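Local coordinates for protein NADPH-flavin oxidoreductase (Helicobacter pylori, PDB 2H0U) that probably acts as an FMN-dependent oxidoreductase of the nitroreductase family, using NADH or NADPH, with its flavin bound between the two subunits of a dimer, at residues 137-140 against 141-145; 119-123 against 124-128; 144-147 against 148-152; 28-31 against 32-35. One frame throughout, in Å; residues are numbered along the deposited sequence.

How the contacts relate
From the N terminus, contact 4 (28-35) comes first, within helix 27-38; contact 2 (119-128) then covers the end of helix 113-125, and contacts 1 (137-145) and 3 (144-152) follow on helix 131-155. Each is local, closing helical turns rather than a long loop; none nests or crosses, although contacts 1 and 3 overlap at Ile144 and Gln145. The long helix ties the set together. Its Trp137 packs on Gln122, Met126 and Leu128 of contact 2, whereas Met149 and Ala152 of contact 3 meet Trp30, Leu33 and Val34 of contact 4. Contacts 2 and 4 lie far apart, centres about 35 Å from each other. All four touch the second subunit.

Contact 1 of 4, residues 137-140 against 141-145; sequences WASK and QTYIQ. With FMN (flavin mononucleotide), chain B.
Gln141 folds back onto Trp137 through two successive bends: CG lies anti to its own carbonyl carbon (chi1 -45°), and the chain turns again at chi2 (-52°). The amide thus reaches the preceding helical turn, where Gln141 NE2 donates to Trp137 O at 3.1 Å. The bond is fairly straight at the hydrogen (161°), but NE2 stands above the carbonyl plane rather than on a lone pair. The same Gln141 NE2 sits over one face of the indole, offset toward the rim and 3.5 Å from Trp137 NE1; both are donors, and both also bond to Glu164 of the second subunit. Ser43 N binds Gln141 OE1, so partners at both ends fix the amide's rotation.

Thr142 places OG1 between its backbone N and carbonyl carbon, which brings the hydroxyl onto an in-plane lone pair of Ser139 O; the modelled 2.5 Å from Thr142 OG1 to Ser139 O is short, and its exact length doubtful. Ser139 O also lies at the edge of the Tyr143 ring, 3.2 Å from Tyr143 CD1. On the flavin side, Gln141 OE1 approaches FMN C7M and Ile144 CD1 approaches FMN C8M, each at 3.5 Å. These two side chains line the dimethylbenzene end of an FMN hydrogen-bonded by Arg13, Lys204 and Arg206 of the second subunit, an arrangement characteristic of the intersubunit FMN site of nitroreductases.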
# COMPACT_ATOMS: atom_id res chain seq x y z
N TRP A 137 -10.23 0.33 4.77
CA TRP A 137 -9.84 1.56 4.07
C TRP A 137 -8.61 2.25 4.72
O TRP A 137 -7.63 2.59 4.05
CB TRP A 137 -11.02 2.55 3.95
CG TRP A 137 -10.60 3.88 3.39
CD1 TRP A 137 -10.25 4.17 2.08
CD2 TRP A 137 -10.47 5.11 4.13
NE1 TRP A 137 -9.92 5.51 1.98
CE2 TRP A 137 -10.07 6.10 3.22
CE3 TRP A 137 -10.68 5.46 5.49
CZ2 TRP A 137 -9.85 7.44 3.61
CZ3 TRP A 137 -10.46 6.79 5.88
CH2 TRP A 137 -10.06 7.77 4.92
N ALA A 138 -8.63 2.39 6.04
CA ALA A 138 -7.48 2.94 6.77
C ALA A 138 -6.28 2.02 6.64
O ALA A 138 -5.11 2.48 6.58
CB ALA A 138 -7.83 3.16 8.25
N SER A 139 -6.55 0.71 6.69
CA SER A 139 -5.47 -0.30 6.50
C SER A 139 -4.76 -0.19 5.16
O SER A 139 -3.53 -0.28 5.07
CB SER A 139 -6.08 -1.72 6.69
OG SER A 139 -5.12 -2.76 6.41
N LYS A 140 -5.51 0.03 4.09
CA LYS A 140 -4.89 0.31 2.78
C LYS A 140 -3.82 1.44 2.86
O LYS A 140 -2.75 1.34 2.21
CB LYS A 140 -5.98 0.67 1.74
CG LYS A 140 -6.86 -0.54 1.34
CD LYS A 140 -8.01 -0.09 0.38
CE LYS A 140 -9.10 -1.18 0.40
NZ LYS A 140 -10.07 -0.92 -0.75
N GLN A 141 -4.13 2.50 3.60
CA GLN A 141 -3.20 3.62 3.72
C GLN A 141 -1.91 3.12 4.38
O GLN A 141 -0.81 3.51 3.97
CB GLN A 141 -3.79 4.79 4.56
CG GLN A 141 -5.29 5.16 4.20
CD GLN A 141 -5.51 5.42 2.72
OE1 GLN A 141 -4.79 6.20 2.10
NE2 GLN A 141 -6.52 4.77 2.16
N THR A 142 -2.04 2.26 5.39
CA THR A 142 -0.84 1.71 6.04
C THR A 142 0.00 0.85 5.11
O THR A 142 1.21 0.68 5.34
CB THR A 142 -1.13 0.85 7.32
OG1 THR A 142 -1.85 -0.36 6.98
CG2 THR A 142 -1.86 1.66 8.38
N TYR A 143 -0.60 0.30 4.06
CA TYR A 143 0.23 -0.51 3.13
C TYR A 143 1.16 0.42 2.36
O TYR A 143 2.26 0.03 2.01
CB TYR A 143 -0.62 -1.37 2.19
CG TYR A 143 -1.03 -2.72 2.81
CD1 TYR A 143 -1.74 -2.77 4.02
CD2 TYR A 143 -0.67 -3.95 2.21
CE1 TYR A 143 -2.12 -4.00 4.64
CE2 TYR A 143 -1.06 -5.19 2.79
CZ TYR A 143 -1.77 -5.18 4.02
OH TYR A 143 -2.16 -6.32 4.65
N ILE A 144 0.69 1.65 2.04
CA ILE A 144 1.58 2.68 1.45
C ILE A 144 2.74 2.98 2.42
O ILE A 144 3.90 3.01 2.05
CB ILE A 144 0.83 3.99 1.13
CG1 ILE A 144 -0.32 3.70 0.17
CG2 ILE A 144 1.83 5.07 0.54
CD1 ILE A 144 -1.23 5.02 -0.06
N GLN A 145 2.39 3.20 3.67
CA GLN A 145 3.38 3.54 4.69
C GLN A 145 4.43 2.43 4.76
O GLN A 145 5.63 2.69 4.78
CB GLN A 145 2.65 3.66 6.05
CG GLN A 145 3.51 4.08 7.20
CD GLN A 145 2.69 4.23 8.47
OE1 GLN A 145 1.95 3.33 8.88
NE2 GLN A 145 2.80 5.38 9.08
N1 FMN B . -5.67 14.03 -3.67
C2 FMN B . -6.66 14.54 -4.49
O2 FMN B . -6.64 15.73 -4.77
N3 FMN B . -7.69 13.76 -4.95
C4 FMN B . -7.75 12.44 -4.58
O4 FMN B . -8.59 11.70 -5.11
C4A FMN B . -6.77 11.92 -3.71
N5 FMN B . -6.82 10.60 -3.33
C5A FMN B . -5.81 10.04 -2.56
C6 FMN B . -5.91 8.68 -2.24
C7 FMN B . -4.89 8.12 -1.45
C7M FMN B . -4.79 6.62 -1.42
C8 FMN B . -3.82 8.89 -0.96
C8M FMN B . -2.60 8.19 -0.37
C9 FMN B . -3.75 10.23 -1.29
C9A FMN B . -4.75 10.82 -2.08
N10 FMN B . -4.71 12.18 -2.41
C10 FMN B . -5.71 12.71 -3.27
C1' FMN B . -3.62 13.09 -1.94
C2' FMN B . -3.63 13.29 -0.41
O2' FMN B . -4.45 14.40 -0.12
C3' FMN B . -2.18 13.55 0.02
O3' FMN B . -1.39 12.41 -0.26
C4' FMN B . -1.98 13.84 1.50
O4' FMN B . -2.63 15.07 1.79
C5' FMN B . -0.51 13.91 1.95
O5' FMN B . 0.11 14.96 1.19
P FMN B . 1.39 14.63 0.28
O1P FMN B . 0.99 13.48 -0.61
O2P FMN B . 1.67 15.89 -0.53
O3P FMN B . 2.57 14.27 1.14

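Contact 2 of 4, residues 119-123 against 124-128; sequences KNFQE and NDMKL
Phe121 and Met126 lie side by side and point the same way, with CG of the selenomethionine over the phenyl face and SE displaced obliquely. Met126 CG stands 4.1 Å from the Phe121 centroid and 28° off the ring normal, in a CH-pi contact. Met126 SE, 43° off that normal and 4.0 Å from the same Phe121 centroid, makes this a Met-aromatic contact. At the ring's edge comes Asp125 OD2, 4.0 Å from Phe121 CD1, its carboxylate turned 69° from the phenyl plane.

At the C-terminal end of helix 113-125 the backbone carrying these groups widens into pi-type turns: Asp125 N donates to Asn120 O at 3.1 Å and Met126 N to Phe121 O at 2.9 Å, both spanning five residues. Asn120 O takes a second bond, from Asn124 N. Beyond them Lys127 leaves the helix with positive phi, and Leu128 N closes a still wider loop onto Gln122 O at 2.7 Å.

Leu128 then crosses Gln122 obliquely, with Leu128 CD1 4.0 Å from Gln122 CG. The Gln122 amide is held by Val89 O. Trp137 covers this end of the helix, while Arg132 of the second subunit hydrogen-bonds Lys127 O.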
# COMPACT_ATOMS: atom_id res chain seq x y z
N LYS A 119 -17.92 13.06 3.89
CA LYS A 119 -19.03 12.15 4.11
C LYS A 119 -19.47 11.44 2.80
O LYS A 119 -19.62 10.23 2.76
CB LYS A 119 -20.21 12.91 4.72
CG LYS A 119 -21.43 12.05 4.94
CD LYS A 119 -22.53 12.89 5.48
CE LYS A 119 -23.73 12.07 5.96
NZ LYS A 119 -24.50 11.57 4.82
N ASN A 120 -19.75 12.22 1.75
CA ASN A 120 -20.17 11.63 0.47
C ASN A 120 -19.11 10.69 -0.13
O ASN A 120 -19.43 9.63 -0.67
CB ASN A 120 -20.47 12.70 -0.54
CG ASN A 120 -20.89 12.11 -1.89
OD1 ASN A 120 -22.01 11.62 -2.04
ND2 ASN A 120 -19.98 12.16 -2.88
N PHE A 121 -17.86 11.13 -0.08
CA PHE A 121 -16.74 10.35 -0.58
C PHE A 121 -16.70 8.98 0.07
O PHE A 121 -16.64 7.97 -0.62
CB PHE A 121 -15.47 11.13 -0.29
CG PHE A 121 -14.20 10.34 -0.46
CD1 PHE A 121 -13.84 9.81 -1.71
CD2 PHE A 121 -13.32 10.21 0.60
CE1 PHE A 121 -12.62 9.13 -1.89
CE2 PHE A 121 -12.10 9.52 0.43
CZ PHE A 121 -11.76 8.98 -0.81
N GLN A 122 -16.73 8.95 1.40
CA GLN A 122 -16.66 7.66 2.11
C GLN A 122 -17.90 6.77 1.98
O GLN A 122 -17.77 5.59 1.67
CB GLN A 122 -16.39 7.91 3.58
CG GLN A 122 -14.97 8.46 3.84
CD GLN A 122 -14.65 8.41 5.33
OE1 GLN A 122 -15.51 8.69 6.14
NE2 GLN A 122 -13.41 8.05 5.68
N GLU A 123 -19.08 7.34 2.22
CA GLU A 123 -20.35 6.61 2.25
C GLU A 123 -20.79 6.17 0.86
O GLU A 123 -21.28 5.05 0.70
CB GLU A 123 -21.43 7.45 2.91
CG GLU A 123 -21.13 7.77 4.38
CD GLU A 123 -22.27 8.45 5.13
OE1 GLU A 123 -23.35 8.76 4.57
OE2 GLU A 123 -22.08 8.69 6.33
N ASN A 124 -20.61 7.05 -0.13
CA ASN A 124 -21.16 6.81 -1.46
C ASN A 124 -20.12 6.47 -2.50
O ASN A 124 -20.21 5.42 -3.15
CB ASN A 124 -21.98 8.00 -1.92
CG ASN A 124 -23.15 8.28 -0.97
OD1 ASN A 124 -23.50 9.43 -0.75
ND2 ASN A 124 -23.72 7.22 -0.40
N ASP A 125 -19.12 7.33 -2.65
CA ASP A 125 -18.06 7.03 -3.64
C ASP A 125 -17.35 5.73 -3.33
O ASP A 125 -17.09 4.95 -4.26
CB ASP A 125 -17.03 8.15 -3.72
CG ASP A 125 -17.58 9.43 -4.32
OD1 ASP A 125 -18.57 9.36 -5.04
OD2 ASP A 125 -17.02 10.50 -4.08
N MSE A 126 -17.00 5.51 -2.06
CA MSE A 126 -16.20 4.35 -1.65
C MSE A 126 -16.94 3.23 -0.91
O MSE A 126 -16.36 2.17 -0.57
CB MSE A 126 -14.99 4.83 -0.82
CG MSE A 126 -14.22 5.87 -1.53
SE MSE A 126 -12.32 5.81 -1.15
CE MSE A 126 -12.05 4.01 -0.46
N LYS A 127 -18.23 3.46 -0.65
CA LYS A 127 -19.09 2.47 -0.01
C LYS A 127 -18.49 2.01 1.33
O LYS A 127 -18.42 0.80 1.60
CB LYS A 127 -19.31 1.27 -0.95
CG LYS A 127 -20.10 1.59 -2.23
CD LYS A 127 -21.28 2.50 -1.94
CE LYS A 127 -22.35 1.86 -1.02
NZ LYS A 127 -23.61 2.66 -1.00
N LEU A 128 -18.03 2.96 2.15
CA LEU A 128 -17.46 2.64 3.47
C LEU A 128 -18.60 2.73 4.46
O LEU A 128 -18.79 3.77 5.13
CB LEU A 128 -16.34 3.60 3.87
CG LEU A 128 -15.19 3.71 2.87
CD1 LEU A 128 -14.07 4.58 3.44
CD2 LEU A 128 -14.66 2.31 2.51

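Contact 3 of 4, residues 144-147 against 148-152; sequences IQMA and NMMMA
Backbone hydrogen bonds join Ile144 to Asn148 and the three pairs that follow, each across four residues in regular alpha-helical fashion. Asn148 N reaches Ile144 O at 2.9 Å with an N-H...O angle of 168°, and Met151 N repeats the distance to Ala147 O. The longest of the four, from Met149 N to Gln145 O, measures 3.2 Å.

Polar side chains add no bond here. Asn148 lies alongside Ile144, pointing the same way, its ND2 4.0 Å from Ile144 CG2; Asn148 OD1 and Ile144 O, 3.4 Å apart, are both acceptors. Gln145 directs NE2 elsewhere, to Gly37 O.

Apolar contacts come from the selenomethionines. Met146 and Met150 cross at a slant, with Met146 CG 4.1 Å from Met150 CE. A bend at the last torsion of Met150 (chi3 -68°) turns that methyl back along the helix, to 3.8 Å from Ala147 CA. Both side chains also pack on strand 186-195, and Ala147 meets Ala147 of the second subunit.

The chemistry is thus divided: the four bonds pair main-chain N-H and C=O groups across this turn, so a buried helix can present largely apolar side chains to the sheet and to the dimer partner.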
# COMPACT_ATOMS: atom_id res chain seq x y z
N ILE A 144 0.69 1.65 2.04
CA ILE A 144 1.58 2.68 1.45
C ILE A 144 2.74 2.98 2.42
O ILE A 144 3.90 3.01 2.05
CB ILE A 144 0.83 3.99 1.13
CG1 ILE A 144 -0.32 3.70 0.17
CG2 ILE A 144 1.83 5.07 0.54
CD1 ILE A 144 -1.23 5.02 -0.06
N GLN A 145 2.39 3.20 3.67
CA GLN A 145 3.38 3.54 4.69
C GLN A 145 4.43 2.43 4.76
O GLN A 145 5.63 2.69 4.78
CB GLN A 145 2.65 3.66 6.05
CG GLN A 145 3.51 4.08 7.20
CD GLN A 145 2.69 4.23 8.47
OE1 GLN A 145 1.95 3.33 8.88
NE2 GLN A 145 2.80 5.38 9.08
N MSE A 146 3.98 1.18 4.83
CA MSE A 146 4.91 0.03 4.92
C MSE A 146 5.74 -0.12 3.63
O MSE A 146 6.96 -0.34 3.68
CB MSE A 146 4.12 -1.27 5.21
CG MSE A 146 4.99 -2.50 5.08
SE MSE A 146 4.00 -4.18 5.22
CE MSE A 146 3.04 -4.13 3.51
N ALA A 147 5.08 0.04 2.47
CA ALA A 147 5.79 -0.02 1.17
C ALA A 147 6.92 1.01 1.08
O ALA A 147 8.04 0.70 0.64
CB ALA A 147 4.78 0.19 -0.03
N ASN A 148 6.62 2.26 1.46
CA ASN A 148 7.60 3.31 1.41
C ASN A 148 8.82 2.96 2.29
O ASN A 148 9.99 3.19 1.90
CB ASN A 148 6.96 4.64 1.85
CG ASN A 148 6.09 5.22 0.77
OD1 ASN A 148 5.89 4.58 -0.27
ND2 ASN A 148 5.58 6.43 0.98
N MSE A 149 8.55 2.43 3.48
CA MSE A 149 9.64 1.99 4.38
C MSE A 149 10.48 0.88 3.76
O MSE A 149 11.70 0.90 3.84
CB MSE A 149 9.08 1.56 5.75
CG MSE A 149 8.55 2.82 6.50
SE MSE A 149 7.92 2.37 8.29
CE MSE A 149 9.61 1.75 9.15
N MSE A 150 9.85 -0.15 3.18
CA MSE A 150 10.63 -1.22 2.55
C MSE A 150 11.45 -0.71 1.40
O MSE A 150 12.60 -1.12 1.22
CB MSE A 150 9.70 -2.33 2.06
CG MSE A 150 9.03 -2.92 3.27
SE MSE A 150 8.06 -4.53 2.71
CE MSE A 150 6.72 -3.72 1.62
N MSE A 151 10.89 0.22 0.60
CA MSE A 151 11.64 0.72 -0.52
C MSE A 151 12.81 1.62 -0.05
O MSE A 151 13.92 1.54 -0.59
CB MSE A 151 10.71 1.44 -1.53
CG MSE A 151 11.45 1.91 -2.78
SE MSE A 151 11.75 0.31 -3.89
CE MSE A 151 10.42 -0.96 -3.15
N ALA A 152 12.59 2.46 0.95
CA ALA A 152 13.66 3.26 1.55
C ALA A 152 14.75 2.38 2.17
O ALA A 152 15.98 2.66 2.04
CB ALA A 152 13.04 4.20 2.60

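Contact 4 of 4, residues 28-31 against 32-35; sequences KDWE and ALVE
Trp30 packs against Leu33 and Val34 one turn on, within a regular alpha-helix (27-38) that lies against helix 131-155 in the nitroreductase fold. Four backbone bonds from residue i+4 to residue i define it, among them Val34 N to Trp30 O at 3.0 Å with an N-H...O angle of 158°.

The tight side is built on the indole. With CG anti to the backbone N (chi1 -177°), Trp30 swings its ring along the helix toward the next turn, where both aliphatic chains cross it at about a right angle. Leu33 CD1 meets the six-membered ring, 3.9 Å from Trp30 CE3, and Val34 CG2 approaches the pyrrole portion, 3.8 Å from Trp30 CE2; both approaches are oblique. His79 stacks on this indole, Phe194 meets it edge-to-face, and Tyr213 OH of the second subunit binds its NE1.

Lys28 and Glu31 form the loose, solvent-exposed part. Asp29 and Glu35 are charged too, but tied by salt bridges, Asp29 to Arg3 of the second subunit and Glu35 to Arg38. On the packed side, one methyl touches two polar atoms of the tryptophan: Val34 CG2 lies 3.4 Å from both Trp30 NE1 and Trp30 O.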
# COMPACT_ATOMS: atom_id res chain seq x y z
N LYS A 28 20.70 5.58 13.70
CA LYS A 28 20.36 6.65 12.78
C LYS A 28 19.62 6.17 11.52
O LYS A 28 18.67 6.83 11.09
CB LYS A 28 21.61 7.46 12.43
CG LYS A 28 21.84 8.56 13.47
CD LYS A 28 23.31 8.88 13.57
CE LYS A 28 23.73 10.00 12.64
NZ LYS A 28 25.01 10.62 13.15
N ASP A 29 20.03 5.02 10.97
CA ASP A 29 19.31 4.44 9.81
C ASP A 29 17.87 4.10 10.23
O ASP A 29 16.93 4.33 9.46
CB ASP A 29 20.00 3.21 9.22
CG ASP A 29 21.23 3.56 8.36
OD1 ASP A 29 21.46 4.76 8.06
OD2 ASP A 29 21.94 2.62 7.97
N TRP A 30 17.69 3.53 11.42
CA TRP A 30 16.33 3.17 11.85
C TRP A 30 15.45 4.41 12.00
O TRP A 30 14.29 4.42 11.59
CB TRP A 30 16.30 2.24 13.08
CG TRP A 30 14.88 1.87 13.38
CD1 TRP A 30 14.08 2.32 14.42
CD2 TRP A 30 14.05 1.06 12.56
NE1 TRP A 30 12.79 1.79 14.29
CE2 TRP A 30 12.75 1.03 13.15
CE3 TRP A 30 14.28 0.34 11.35
CZ2 TRP A 30 11.68 0.31 12.58
CZ3 TRP A 30 13.20 -0.38 10.79
CH2 TRP A 30 11.92 -0.37 11.40
N GLU A 31 16.01 5.49 12.55
CA GLU A 31 15.24 6.72 12.77
C GLU A 31 14.85 7.27 11.41
O GLU A 31 13.76 7.81 11.25
CB GLU A 31 16.11 7.75 13.53
CG GLU A 31 16.21 7.42 15.02
CD GLU A 31 17.29 8.21 15.75
OE1 GLU A 31 18.15 8.88 15.09
OE2 GLU A 31 17.31 8.13 17.01
N ALA A 32 15.72 7.13 10.41
CA ALA A 32 15.35 7.61 9.05
C ALA A 32 14.20 6.80 8.47
O ALA A 32 13.29 7.37 7.86
CB ALA A 32 16.53 7.57 8.10
N LEU A 33 14.21 5.49 8.69
CA LEU A 33 13.12 4.65 8.16
C LEU A 33 11.80 4.97 8.84
O LEU A 33 10.76 5.02 8.19
CB LEU A 33 13.49 3.15 8.26
CG LEU A 33 14.61 2.64 7.35
CD1 LEU A 33 14.92 1.19 7.63
CD2 LEU A 33 14.30 2.86 5.84
N VAL A 34 11.83 5.26 10.13
CA VAL A 34 10.59 5.62 10.85
C VAL A 34 10.07 6.94 10.28
O VAL A 34 8.86 7.11 10.06
CB VAL A 34 10.83 5.80 12.38
CG1 VAL A 34 9.54 6.37 13.04
CG2 VAL A 34 11.19 4.48 13.00
N GLU A 35 11.00 7.85 10.02
CA GLU A 35 10.66 9.11 9.34
C GLU A 35 10.00 8.91 7.97
O GLU A 35 9.03 9.59 7.63
CB GLU A 35 11.88 10.04 9.29
CG GLU A 35 11.62 11.41 8.63
CD GLU A 35 10.72 12.34 9.45
OE1 GLU A 35 10.34 12.04 10.62
OE2 GLU A 35 10.44 13.44 8.94